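Local coordinates for gram-negative insecticidal protein (Chromobacterium piscinae, PDB 6FBM) that is an insecticidal toxin that probably attacks membranes, joining a MACPF domain, a fold known for pore formation, to a beta-tripod domain, at residues N12-T17 against R55-P60; V327-D332 against L341-P346; D420-A425 against S481-V486. One frame throughout, in Å; residues are numbered along the deposited sequence.

Contact 1 lies near one end of this elongated chain, and contacts 2 and 3 lie near the other. The centre of contact 1 is about 80 Å from that of contact 2 and 75 Å from that of contact 3. The nearest atoms are about 63 Å apart in both cases. Contacts 2 and 3 are neighbours, with centres about 9 Å apart. They meet where V343 CG1 packs on M422 CG at 3.8 Å, and L424 lies against the G330-D332 backbone. All four of their segments belong to the Vps62-like part of the chain, consistent with a shared beta-tripod domain. Contact 1 instead lies where two subunits of the assembly meet.

Contact 1 (N12-T17 against R55-P60); sequences NLPGVT and RSYTFP
N12 and L13 join the N-terminal loop to strand 55-60, the second strand of the antiparallel hairpin 47-52/55-60. The loop then closes a type II beta turn from L13 to V16, with G15 at its third position.

The polar grip centres on T58. N12 OD1 accepts a hydrogen bond from T58 N at 2.6 Å in a nearly straight bond, with the donor close to the C=O axis. It also accepts one from T58 OG1 at 3.1 Å, but this hydroxyl sits above the carbonyl plane, 51° out of it. Two donors therefore hold the amide oxygen. The N12 side chain reaches them with CG between its backbone N and carbonyl carbon (chi1 69°). In the other direction, L13 N donates to T58 O at 3.0 Å. S56 O accepts a hydrogen bond from N12 ND2 of the second subunit, so the same asparagine also takes part in the subunit interface.

The apolar packing runs along the strand on both sides of this grip. L13 CD1 crosses the Y57 side chain and touches its CB at 3.6 Å. P14 CD meets Y57 CE1 obliquely to the ring. L13 and F59 lie side by side, and L13 also packs on I52 and V65. Y57 also touches L267 of helix 255-269, and P14 O accepts a hydrogen bond from W131 NE1. Farther along, V16 divides its two methyls between two residues. CG2 crosses F59 at CB, 3.6 Å away, while CG1 touches P60 CD, in the proline ring, at 3.7 Å.

Contact 2 (V327-D332 against L341-P346); sequences VKAGED and LAVFNP
An antiparallel beta hairpin pairs V327-E331 with A342-N345, and a beta bulge interrupts it. V327 and N345 form a hydrogen-bonded pair, with V327 N to N345 O at 2.8 Å. At the bulge, V343 faces two residues. Its O accepts a hydrogen bond from A329 N at 2.8 Å, while its N donates to G330 O at 3.1 Å. The register shifts by one residue here.

The hairpin is closed at the D332 end by two bonds. D332 N donates to L341 O, and L341 N returns to D332 OD1 at 2.8 Å from above the carboxylate plane. D332 OD2 is taken by S335 OG, which leaves both carboxylate oxygens engaged.

K328 and F344 are neighbours on one face of the sheet. K328 CG lies over one face of the ring in a CH-pi contact, 4.0 Å from the centroid and offset toward the rim. With CG anti to the backbone N (chi1 -159°) and the chain extended beyond it, NZ reaches E331 OE2 at 2.9 Å in a salt bridge. NZ also bonds the carbonyls of H363 and A364.

N345 lies on the opposite face from F344, and A329 CB touches its amide. N345 OD1 bonds Q357. Strand 358-360 pairs with the far edge of strand 342-346. L341 and V343 pack on M422 and L424 of strand 421-426. L341 and D332 also touch W456 of strand 450-457.

Contact 3 (D420-A425 against S481-V486); sequences DVMMLA and SCFAGV
D420 holds the F483-G485 backbone with its main chain and its side chain at once, and a bridging water adds a third link. D420 N donates to F483 O at 2.8 Å in a nearly straight bond. D420 OD2 accepts a hydrogen bond from G485 N at 2.7 Å, with the N-H almost in line with the carboxylate C-O bond. OD2 also forms a salt bridge with R408, which would probably stabilise its negative charge. The water donates to D420 O at 2.7 Å and accepts from F483 N at 3.0 Å.

The F483 ring folds back toward D420. With chi1 at 53°, it is tucked over its own main chain, which brings it over the D420 carbonyl. D420 O sits over one ring face, 3.4 Å from CZ.

M422 completes the contact. Its CG packs obliquely on F483 CE2 at 3.7 Å. The chain bends at chi2 and chi3, and SD makes an oblique Met-aromatic contact, 5.3 Å from the ring centroid. V343 and L469 also touch both side chains.

The contact joins strand 421-426 to strand 484-486, and V343 brings in strand 342-346. Each belongs to a different antiparallel sheet. This meeting of three sheets is consistent with a beta-tripod fold.

Contact 1 (N12-T17 against R55-P60)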
ATOM      1  N   ASN A  12     -18.296  -8.338 -10.035  1.00 13.78           N
ATOM      2  CA  ASN A  12     -17.623  -8.026  -8.781  1.00 12.89           C
ATOM      3  C   ASN A  12     -18.582  -7.547  -7.671  1.00 12.08           C
ATOM      4  O   ASN A  12     -18.118  -7.098  -6.627  1.00 12.00           O
ATOM      5  CB  ASN A  12     -16.548  -6.943  -9.037  1.00 12.82           C
ATOM      6  CG  ASN A  12     -17.166  -5.601  -9.375  1.00 13.26           C
ATOM      7  OD1 ASN A  12     -18.287  -5.541  -9.853  1.00 12.88           O
ATOM      8  ND2 ASN A  12     -16.435  -4.568  -9.192  1.00 13.94           N
ATOM      9  N   LEU A  13     -19.897  -7.621  -7.888  1.00 10.64           N
ATOM     10  CA  LEU A  13     -20.847  -7.171  -6.880  1.00  9.81           C
ATOM     11  C   LEU A  13     -20.808  -8.190  -5.756  1.00  9.81           C
ATOM     12  O   LEU A  13     -21.031  -9.355  -5.993  1.00  9.24           O
ATOM     13  CB  LEU A  13     -22.270  -7.126  -7.422  1.00  9.45           C
ATOM     14  CG  LEU A  13     -23.359  -6.667  -6.430  1.00  9.29           C
ATOM     15  CD1 LEU A  13     -23.314  -5.145  -6.184  1.00  9.13           C
ATOM     16  CD2 LEU A  13     -24.718  -7.148  -6.942  1.00  9.09           C
ATOM     17  N   PRO A  14     -20.493  -7.740  -4.527  1.00 10.14           N
ATOM     18  CA  PRO A  14     -20.492  -8.686  -3.426  1.00 10.22           C
ATOM     19  C   PRO A  14     -21.855  -9.378  -3.243  1.00 10.54           C
ATOM     20  O   PRO A  14     -22.924  -8.758  -3.392  1.00 10.70           O
ATOM     21  CB  PRO A  14     -20.156  -7.802  -2.227  1.00 10.28           C
ATOM     22  CG  PRO A  14     -19.343  -6.700  -2.770  1.00 10.05           C
ATOM     23  CD  PRO A  14     -19.947  -6.413  -4.122  1.00 10.02           C
ATOM     24  N   GLY A  15     -21.785 -10.679  -2.982  1.00 10.79           N
ATOM     25  CA  GLY A  15     -22.958 -11.524  -2.889  1.00 10.77           C
ATOM     26  C   GLY A  15     -23.185 -12.389  -4.109  1.00 10.95           C
ATOM     27  O   GLY A  15     -23.769 -13.477  -3.994  1.00 10.38           O
ATOM     28  N   VAL A  16     -22.726 -11.941  -5.276  1.00 11.37           N
ATOM     29  CA  VAL A  16     -23.038 -12.641  -6.500  1.00 12.18           C
ATOM     30  C   VAL A  16     -22.634 -14.104  -6.462  1.00 12.95           C
ATOM     31  O   VAL A  16     -23.340 -14.936  -7.021  1.00 13.91           O
ATOM     32  CB  VAL A  16     -22.409 -11.963  -7.731  1.00 12.66           C
ATOM     33  CG1 VAL A  16     -22.571 -12.827  -8.971  1.00 12.95           C
ATOM     34  CG2 VAL A  16     -23.107 -10.649  -8.031  1.00 13.11           C
ATOM     35  N   THR A  17     -21.515 -14.421  -5.814  1.00 13.68           N
ATOM     36  CA  THR A  17     -20.996 -15.792  -5.771  1.00 13.84           C
ATOM     37  C   THR A  17     -21.846 -16.682  -4.908  1.00 13.92           C
ATOM     38  O   THR A  17     -21.721 -17.892  -4.992  1.00 13.52           O
ATOM     39  CB  THR A  17     -19.569 -15.874  -5.205  1.00 13.90           C
ATOM     40  OG1 THR A  17     -19.560 -15.335  -3.872  1.00 14.30           O
ATOM     41  CG2 THR A  17     -18.577 -15.101  -6.090  1.00 14.20           C
ATOM     42  N   ARG A  55     -19.598   3.767  -6.239  1.00 18.46           N
ATOM     43  CA  ARG A  55     -18.799   2.715  -6.838  1.00 18.39           C
ATOM     44  C   ARG A  55     -19.558   1.919  -7.885  1.00 18.23           C
ATOM     45  O   ARG A  55     -20.750   1.747  -7.783  1.00 16.56           O
ATOM     46  CB  ARG A  55     -18.311   1.758  -5.768  1.00 18.14           C
ATOM     47  CG  ARG A  55     -17.605   2.415  -4.624  1.00 18.55           C
ATOM     48  CD  ARG A  55     -17.243   1.321  -3.649  1.00 19.41           C
ATOM     49  NE  ARG A  55     -16.613   1.800  -2.415  1.00 20.46           N
ATOM     50  CZ  ARG A  55     -16.012   1.010  -1.537  1.00 21.00           C
ATOM     51  NH1 ARG A  55     -15.908  -0.314  -1.727  1.00 21.73           N
ATOM     52  NH2 ARG A  55     -15.505   1.532  -0.430  1.00 21.51           N
ATOM     53  N   SER A  56     -18.813   1.412  -8.862  1.00 18.73           N
ATOM     54  CA  SER A  56     -19.372   0.597  -9.909  1.00 19.11           C
ATOM     55  C   SER A  56     -19.229  -0.883  -9.622  1.00 18.59           C
ATOM     56  O   SER A  56     -18.169  -1.363  -9.228  1.00 21.63           O
ATOM     57  CB  SER A  56     -18.730   0.911 -11.245  1.00 20.64           C
ATOM     58  OG  SER A  56     -19.691   0.680 -12.260  1.00 21.82           O
ATOM     59  N   TYR A  57     -20.314  -1.611  -9.845  1.00 16.76           N
ATOM     60  CA  TYR A  57     -20.319  -3.033  -9.624  1.00 15.24           C
ATOM     61  C   TYR A  57     -20.908  -3.709 -10.826  1.00 14.63           C
ATOM     62  O   TYR A  57     -21.764  -3.155 -11.495  1.00 14.05           O
ATOM     63  CB  TYR A  57     -21.182  -3.296  -8.397  1.00 14.62           C
ATOM     64  CG  TYR A  57     -20.537  -2.868  -7.096  1.00 14.02           C
ATOM     65  CD1 TYR A  57     -19.482  -3.564  -6.544  1.00 13.71           C
ATOM     66  CD2 TYR A  57     -20.967  -1.749  -6.446  1.00 13.84           C
ATOM     67  CE1 TYR A  57     -18.885  -3.175  -5.376  1.00 13.67           C
ATOM     68  CE2 TYR A  57     -20.368  -1.324  -5.251  1.00 13.48           C
ATOM     69  CZ  TYR A  57     -19.309  -2.003  -4.746  1.00 13.41           C
ATOM     70  OH  TYR A  57     -18.748  -1.568  -3.572  1.00 13.89           O
ATOM     71  N   THR A  58     -20.463  -4.928 -11.110  1.00 14.56           N
ATOM     72  CA  THR A  58     -21.041  -5.737 -12.160  1.00 14.07           C
ATOM     73  C   THR A  58     -21.628  -7.012 -11.586  1.00 13.93           C
ATOM     74  O   THR A  58     -21.218  -7.473 -10.528  1.00 14.40           O
ATOM     75  CB  THR A  58     -20.010  -6.084 -13.236  1.00 13.45           C
ATOM     76  OG1 THR A  58     -18.898  -6.717 -12.639  1.00 12.42           O
ATOM     77  CG2 THR A  58     -19.556  -4.813 -13.970  1.00 13.67           C
ATOM     78  N   PHE A  59     -22.590  -7.574 -12.296  1.00 14.26           N
ATOM     79  CA  PHE A  59     -23.269  -8.807 -11.879  1.00 14.56           C
ATOM     80  C   PHE A  59     -23.985  -9.351 -13.106  1.00 14.30           C
ATOM     81  O   PHE A  59     -24.164  -8.618 -14.067  1.00 13.35           O
ATOM     82  CB  PHE A  59     -24.261  -8.539 -10.748  1.00 14.44           C
ATOM     83  CG  PHE A  59     -25.285  -7.518 -11.096  1.00 14.84           C
ATOM     84  CD1 PHE A  59     -25.013  -6.170 -10.975  1.00 15.26           C
ATOM     85  CD2 PHE A  59     -26.527  -7.904 -11.560  1.00 15.93           C
ATOM     86  CE1 PHE A  59     -25.959  -5.218 -11.316  1.00 16.44           C
ATOM     87  CE2 PHE A  59     -27.492  -6.953 -11.913  1.00 16.04           C
ATOM     88  CZ  PHE A  59     -27.206  -5.605 -11.791  1.00 16.17           C
ATOM     89  N   PRO A  60     -24.376 -10.635 -13.090  1.00 14.88           N
ATOM     90  CA  PRO A  60     -25.074 -11.180 -14.248  1.00 15.36           C
ATOM     91  C   PRO A  60     -26.431 -10.522 -14.509  1.00 16.98           C
ATOM     92  O   PRO A  60     -27.192 -10.286 -13.578  1.00 17.60           O
ATOM     93  CB  PRO A  60     -25.242 -12.656 -13.884  1.00 14.83           C
ATOM     94  CG  PRO A  60     -24.092 -12.906 -12.941  1.00 14.63           C
ATOM     95  CD  PRO A  60     -24.117 -11.688 -12.091  1.00 14.78           C
TER

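Contact 2 (V327-D332 against L341-P346)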
ATOM      1  N   VAL A 327     -33.061 -31.866  63.283  1.00 13.18           N
ATOM      2  CA  VAL A 327     -32.774 -31.244  64.565  1.00 12.77           C
ATOM      3  C   VAL A 327     -34.099 -30.686  65.063  1.00 12.81           C
ATOM      4  O   VAL A 327     -34.915 -30.192  64.289  1.00 12.22           O
ATOM      5  CB  VAL A 327     -31.705 -30.143  64.418  1.00 12.23           C
ATOM      6  CG1 VAL A 327     -31.478 -29.410  65.736  1.00 11.85           C
ATOM      7  CG2 VAL A 327     -30.409 -30.736  63.861  1.00 11.81           C
ATOM      8  N   LYS A 328     -34.325 -30.775  66.373  1.00 13.77           N
ATOM      9  CA  LYS A 328     -35.603 -30.386  66.946  1.00 13.85           C
ATOM     10  C   LYS A 328     -35.728 -28.868  66.995  1.00 14.82           C
ATOM     11  O   LYS A 328     -34.791 -28.162  67.390  1.00 15.58           O
ATOM     12  CB  LYS A 328     -35.791 -30.978  68.322  1.00 13.84           C
ATOM     13  CG  LYS A 328     -37.250 -31.042  68.762  1.00 13.95           C
ATOM     14  CD  LYS A 328     -37.360 -31.512  70.187  1.00 13.77           C
ATOM     15  CE  LYS A 328     -38.766 -31.827  70.541  1.00 14.26           C
ATOM     16  NZ  LYS A 328     -38.866 -32.547  71.841  1.00 14.46           N
ATOM     17  N   ALA A 329     -36.902 -28.376  66.590  1.00 15.23           N
ATOM     18  CA  ALA A 329     -37.141 -26.959  66.489  1.00 15.94           C
ATOM     19  C   ALA A 329     -38.400 -26.536  67.255  1.00 17.45           C
ATOM     20  O   ALA A 329     -39.066 -25.571  66.872  1.00 21.46           O
ATOM     21  CB  ALA A 329     -37.223 -26.561  65.025  1.00 15.43           C
ATOM     22  N   GLY A 330     -38.726 -27.248  68.335  1.00 17.64           N
ATOM     23  CA  GLY A 330     -39.781 -26.865  69.269  1.00 17.16           C
ATOM     24  C   GLY A 330     -40.824 -27.954  69.502  1.00 17.98           C
ATOM     25  O   GLY A 330     -41.041 -28.846  68.665  1.00 17.59           O
ATOM     26  N   GLU A 331     -41.501 -27.826  70.655  1.00 18.57           N
ATOM     27  CA  GLU A 331     -42.670 -28.590  71.042  1.00 19.23           C
ATOM     28  C   GLU A 331     -43.753 -27.606  71.457  1.00 19.20           C
ATOM     29  O   GLU A 331     -43.424 -26.531  71.961  1.00 16.72           O
ATOM     30  CB  GLU A 331     -42.413 -29.409  72.291  1.00 21.64           C
ATOM     31  CG  GLU A 331     -41.168 -30.225  72.351  1.00 24.98           C
ATOM     32  CD  GLU A 331     -40.924 -30.806  73.734  1.00 27.39           C
ATOM     33  OE1 GLU A 331     -40.769 -30.033  74.707  1.00 29.37           O
ATOM     34  OE2 GLU A 331     -40.848 -32.042  73.834  1.00 33.56           O
ATOM     35  N   ASP A 332     -45.025 -28.020  71.367  1.00 19.55           N
ATOM     36  CA  ASP A 332     -46.124 -27.236  71.926  1.00 22.21           C
ATOM     37  C   ASP A 332     -46.360 -27.418  73.430  1.00 22.14           C
ATOM     38  O   ASP A 332     -47.489 -27.281  73.896  1.00 21.05           O
ATOM     39  CB  ASP A 332     -47.413 -27.456  71.136  1.00 24.28           C
ATOM     40  CG  ASP A 332     -48.188 -28.685  71.573  1.00 26.39           C
ATOM     41  OD1 ASP A 332     -47.578 -29.747  71.735  1.00 27.61           O
ATOM     42  OD2 ASP A 332     -49.418 -28.589  71.732  1.00 29.28           O
ATOM     43  N   LEU A 341     -47.315 -31.618  69.698  1.00 14.21           N
ATOM     44  CA  LEU A 341     -46.685 -31.263  68.434  1.00 13.81           C
ATOM     45  C   LEU A 341     -45.208 -31.089  68.672  1.00 13.04           C
ATOM     46  O   LEU A 341     -44.812 -30.385  69.584  1.00 12.31           O
ATOM     47  CB  LEU A 341     -47.210 -29.929  67.901  1.00 14.00           C
ATOM     48  CG  LEU A 341     -46.587 -29.408  66.609  1.00 14.16           C
ATOM     49  CD1 LEU A 341     -46.834 -30.384  65.470  1.00 14.42           C
ATOM     50  CD2 LEU A 341     -47.164 -28.042  66.293  1.00 14.64           C
ATOM     51  N   ALA A 342     -44.401 -31.739  67.844  1.00 12.38           N
ATOM     52  CA  ALA A 342     -43.000 -31.423  67.757  1.00 11.87           C
ATOM     53  C   ALA A 342     -42.662 -31.215  66.268  1.00 11.57           C
ATOM     54  O   ALA A 342     -43.246 -31.864  65.371  1.00 11.68           O
ATOM     55  CB  ALA A 342     -42.171 -32.520  68.368  1.00 11.92           C
ATOM     56  N   VAL A 343     -41.736 -30.285  66.029  1.00 10.29           N
ATOM     57  CA  VAL A 343     -41.289 -29.977  64.696  1.00  9.89           C
ATOM     58  C   VAL A 343     -39.793 -30.057  64.632  1.00  9.47           C
ATOM     59  O   VAL A 343     -39.093 -29.875  65.625  1.00  9.60           O
ATOM     60  CB  VAL A 343     -41.758 -28.598  64.209  1.00 10.14           C
ATOM     61  CG1 VAL A 343     -43.273 -28.591  64.032  1.00 10.17           C
ATOM     62  CG2 VAL A 343     -41.295 -27.476  65.147  1.00 10.13           C
ATOM     63  N   PHE A 344     -39.306 -30.357  63.443  1.00  9.72           N
ATOM     64  CA  PHE A 344     -37.899 -30.606  63.229  1.00  9.67           C
ATOM     65  C   PHE A 344     -37.462 -29.926  61.933  1.00  9.74           C
ATOM     66  O   PHE A 344     -38.148 -30.038  60.918  1.00 10.10           O
ATOM     67  CB  PHE A 344     -37.617 -32.130  63.185  1.00  9.63           C
ATOM     68  CG  PHE A 344     -37.880 -32.843  64.483  1.00  9.42           C
ATOM     69  CD1 PHE A 344     -39.185 -33.126  64.903  1.00  9.43           C
ATOM     70  CD2 PHE A 344     -36.833 -33.257  65.277  1.00  9.68           C
ATOM     71  CE1 PHE A 344     -39.428 -33.767  66.091  1.00  9.63           C
ATOM     72  CE2 PHE A 344     -37.063 -33.929  66.476  1.00  9.72           C
ATOM     73  CZ  PHE A 344     -38.367 -34.184  66.888  1.00 10.02           C
ATOM     74  N   ASN A 345     -36.339 -29.217  62.003  1.00  9.81           N
ATOM     75  CA  ASN A 345     -35.653 -28.687  60.845  1.00  9.85           C
ATOM     76  C   ASN A 345     -34.582 -29.657  60.364  1.00 10.35           C
ATOM     77  O   ASN A 345     -33.915 -30.278  61.177  1.00  9.87           O
ATOM     78  CB  ASN A 345     -34.952 -27.378  61.183  1.00  9.46           C
ATOM     79  CG  ASN A 345     -35.903 -26.284  61.531  1.00  9.03           C
ATOM     80  OD1 ASN A 345     -37.077 -26.346  61.215  1.00  8.33           O
ATOM     81  ND2 ASN A 345     -35.397 -25.282  62.195  1.00  9.19           N
ATOM     82  N   PRO A 346     -34.403 -29.754  59.037  1.00 11.14           N
ATOM     83  CA  PRO A 346     -33.265 -30.470  58.503  1.00 11.78           C
ATOM     84  C   PRO A 346     -32.043 -29.575  58.530  1.00 11.55           C
ATOM     85  O   PRO A 346     -32.159 -28.373  58.314  1.00 11.87           O
ATOM     86  CB  PRO A 346     -33.673 -30.749  57.062  1.00 12.27           C
ATOM     87  CG  PRO A 346     -34.554 -29.606  56.701  1.00 12.10           C
ATOM     88  CD  PRO A 346     -35.220 -29.149  57.969  1.00 11.67           C
TER

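Contact 3 (D420-A425 against S481-V486)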
ATOM      1  N   ASP A 420     -44.874 -25.137  55.905  1.00 10.40           N
ATOM      2  CA  ASP A 420     -44.877 -24.116  56.941  1.00 10.38           C
ATOM      3  C   ASP A 420     -43.900 -24.456  58.043  1.00 10.01           C
ATOM      4  O   ASP A 420     -43.364 -25.544  58.095  1.00  9.48           O
ATOM      5  CB  ASP A 420     -46.287 -23.918  57.491  1.00 10.32           C
ATOM      6  CG  ASP A 420     -47.238 -23.337  56.465  1.00 10.19           C
ATOM      7  OD1 ASP A 420     -46.789 -22.660  55.526  1.00  9.87           O
ATOM      8  OD2 ASP A 420     -48.450 -23.558  56.594  1.00 10.12           O
ATOM      9  N   VAL A 421     -43.702 -23.483  58.912  1.00 10.23           N
ATOM     10  CA  VAL A 421     -42.784 -23.563  60.028  1.00 10.41           C
ATOM     11  C   VAL A 421     -43.517 -23.145  61.284  1.00 10.78           C
ATOM     12  O   VAL A 421     -44.100 -22.055  61.336  1.00 11.39           O
ATOM     13  CB  VAL A 421     -41.617 -22.595  59.811  1.00 10.19           C
ATOM     14  CG1 VAL A 421     -40.718 -22.562  61.027  1.00  9.88           C
ATOM     15  CG2 VAL A 421     -40.847 -22.979  58.550  1.00 10.28           C
ATOM     16  N   MET A 422     -43.502 -24.005  62.286  1.00 11.28           N
ATOM     17  CA  MET A 422     -44.078 -23.687  63.579  1.00 11.56           C
ATOM     18  C   MET A 422     -43.002 -23.068  64.429  1.00 12.02           C
ATOM     19  O   MET A 422     -41.856 -23.484  64.374  1.00 11.71           O
ATOM     20  CB  MET A 422     -44.577 -24.941  64.284  1.00 11.30           C
ATOM     21  CG  MET A 422     -45.658 -25.682  63.545  1.00 11.05           C
ATOM     22  SD  MET A 422     -47.137 -24.738  63.238  1.00 10.22           S
ATOM     23  CE  MET A 422     -47.687 -24.342  64.878  1.00 10.23           C
ATOM     24  N   MET A 423     -43.411 -22.089  65.225  1.00 13.36           N
ATOM     25  CA  MET A 423     -42.586 -21.470  66.244  1.00 14.37           C
ATOM     26  C   MET A 423     -43.324 -21.689  67.557  1.00 14.86           C
ATOM     27  O   MET A 423     -44.407 -21.137  67.756  1.00 16.52           O
ATOM     28  CB  MET A 423     -42.399 -19.974  65.956  1.00 14.54           C
ATOM     29  CG  MET A 423     -41.648 -19.674  64.660  1.00 14.77           C
ATOM     30  SD  MET A 423     -39.946 -20.267  64.608  1.00 14.82           S
ATOM     31  CE  MET A 423     -39.111 -19.109  65.692  1.00 13.54           C
ATOM     32  N   LEU A 424     -42.732 -22.494  68.432  1.00 15.09           N
ATOM     33  CA  LEU A 424     -43.418 -23.057  69.586  1.00 14.61           C
ATOM     34  C   LEU A 424     -42.677 -22.712  70.882  1.00 15.92           C
ATOM     35  O   LEU A 424     -41.463 -22.918  70.990  1.00 14.79           O
ATOM     36  CB  LEU A 424     -43.534 -24.569  69.443  1.00 13.85           C
ATOM     37  CG  LEU A 424     -44.232 -25.091  68.178  1.00 13.77           C
ATOM     38  CD1 LEU A 424     -44.042 -26.596  68.031  1.00 13.51           C
ATOM     39  CD2 LEU A 424     -45.708 -24.778  68.142  1.00 13.36           C
ATOM     40  N   ALA A 425     -43.421 -22.139  71.835  1.00 17.33           N
ATOM     41  CA  ALA A 425     -42.970 -21.868  73.188  1.00 19.65           C
ATOM     42  C   ALA A 425     -41.981 -20.718  73.187  1.00 21.74           C
ATOM     43  O   ALA A 425     -40.904 -20.803  73.790  1.00 21.22           O
ATOM     44  CB  ALA A 425     -42.387 -23.116  73.838  1.00 19.26           C
ATOM     45  N   SER A 481     -43.003 -34.441  52.946  1.00 12.71           N
ATOM     46  CA  SER A 481     -42.699 -34.685  54.352  1.00 12.42           C
ATOM     47  C   SER A 481     -42.961 -33.452  55.200  1.00 12.62           C
ATOM     48  O   SER A 481     -42.509 -33.359  56.335  1.00 14.21           O
ATOM     49  CB  SER A 481     -41.237 -35.107  54.481  1.00 12.23           C
ATOM     50  OG  SER A 481     -40.936 -36.126  53.564  1.00 11.87           O
ATOM     51  N   CYS A 482     -43.707 -32.507  54.653  1.00 12.54           N
ATOM     52  CA  CYS A 482     -43.885 -31.204  55.244  1.00 12.65           C
ATOM     53  C   CYS A 482     -45.361 -30.981  55.528  1.00 12.23           C
ATOM     54  O   CYS A 482     -46.213 -31.845  55.222  1.00 11.27           O
ATOM     55  CB  CYS A 482     -43.327 -30.171  54.265  1.00 13.27           C
ATOM     56  SG  CYS A 482     -41.514 -30.291  54.054  1.00 13.03           S
ATOM     57  N   PHE A 483     -45.668 -29.828  56.116  1.00 12.38           N
ATOM     58  CA  PHE A 483     -47.048 -29.511  56.430  1.00 12.80           C
ATOM     59  C   PHE A 483     -47.468 -28.132  55.967  1.00 12.81           C
ATOM     60  O   PHE A 483     -46.636 -27.320  55.592  1.00 13.37           O
ATOM     61  CB  PHE A 483     -47.324 -29.694  57.922  1.00 12.78           C
ATOM     62  CG  PHE A 483     -46.384 -28.966  58.806  1.00 12.80           C
ATOM     63  CD1 PHE A 483     -45.207 -29.567  59.206  1.00 13.23           C
ATOM     64  CD2 PHE A 483     -46.685 -27.697  59.272  1.00 12.73           C
ATOM     65  CE1 PHE A 483     -44.326 -28.902  60.046  1.00 13.26           C
ATOM     66  CE2 PHE A 483     -45.824 -27.035  60.126  1.00 12.34           C
ATOM     67  CZ  PHE A 483     -44.649 -27.632  60.510  1.00 12.55           C
ATOM     68  N   ALA A 484     -48.773 -27.901  55.976  1.00 12.64           N
ATOM     69  CA  ALA A 484     -49.352 -26.611  55.675  1.00 13.08           C
ATOM     70  C   ALA A 484     -50.475 -26.382  56.663  1.00 13.78           C
ATOM     71  O   ALA A 484     -51.276 -27.283  56.883  1.00 14.79           O
ATOM     72  CB  ALA A 484     -49.904 -26.618  54.266  1.00 12.85           C
ATOM     73  N   GLY A 485     -50.533 -25.206  57.266  1.00 14.31           N
ATOM     74  CA  GLY A 485     -51.639 -24.814  58.118  1.00 15.14           C
ATOM     75  C   GLY A 485     -52.913 -24.436  57.360  1.00 16.78           C
ATOM     76  O   GLY A 485     -52.888 -23.684  56.381  1.00 18.24           O
ATOM     77  N   VAL A 486     -54.030 -24.965  57.829  1.00 17.75           N
ATOM     78  CA  VAL A 486     -55.366 -24.537  57.423  1.00 18.89           C
ATOM     79  C   VAL A 486     -55.963 -23.834  58.635  1.00 19.23           C
ATOM     80  O   VAL A 486     -55.911 -24.383  59.733  1.00 20.50           O
ATOM     81  CB  VAL A 486     -56.231 -25.759  57.037  1.00 19.31           C
ATOM     82  CG1 VAL A 486     -57.583 -25.334  56.547  1.00 19.35           C
ATOM     83  CG2 VAL A 486     -55.551 -26.580  55.941  1.00 19.35           C
TER
HETATM   84  O   HOH W   1     -43.542 -27.834  56.602  1.00 20.45           O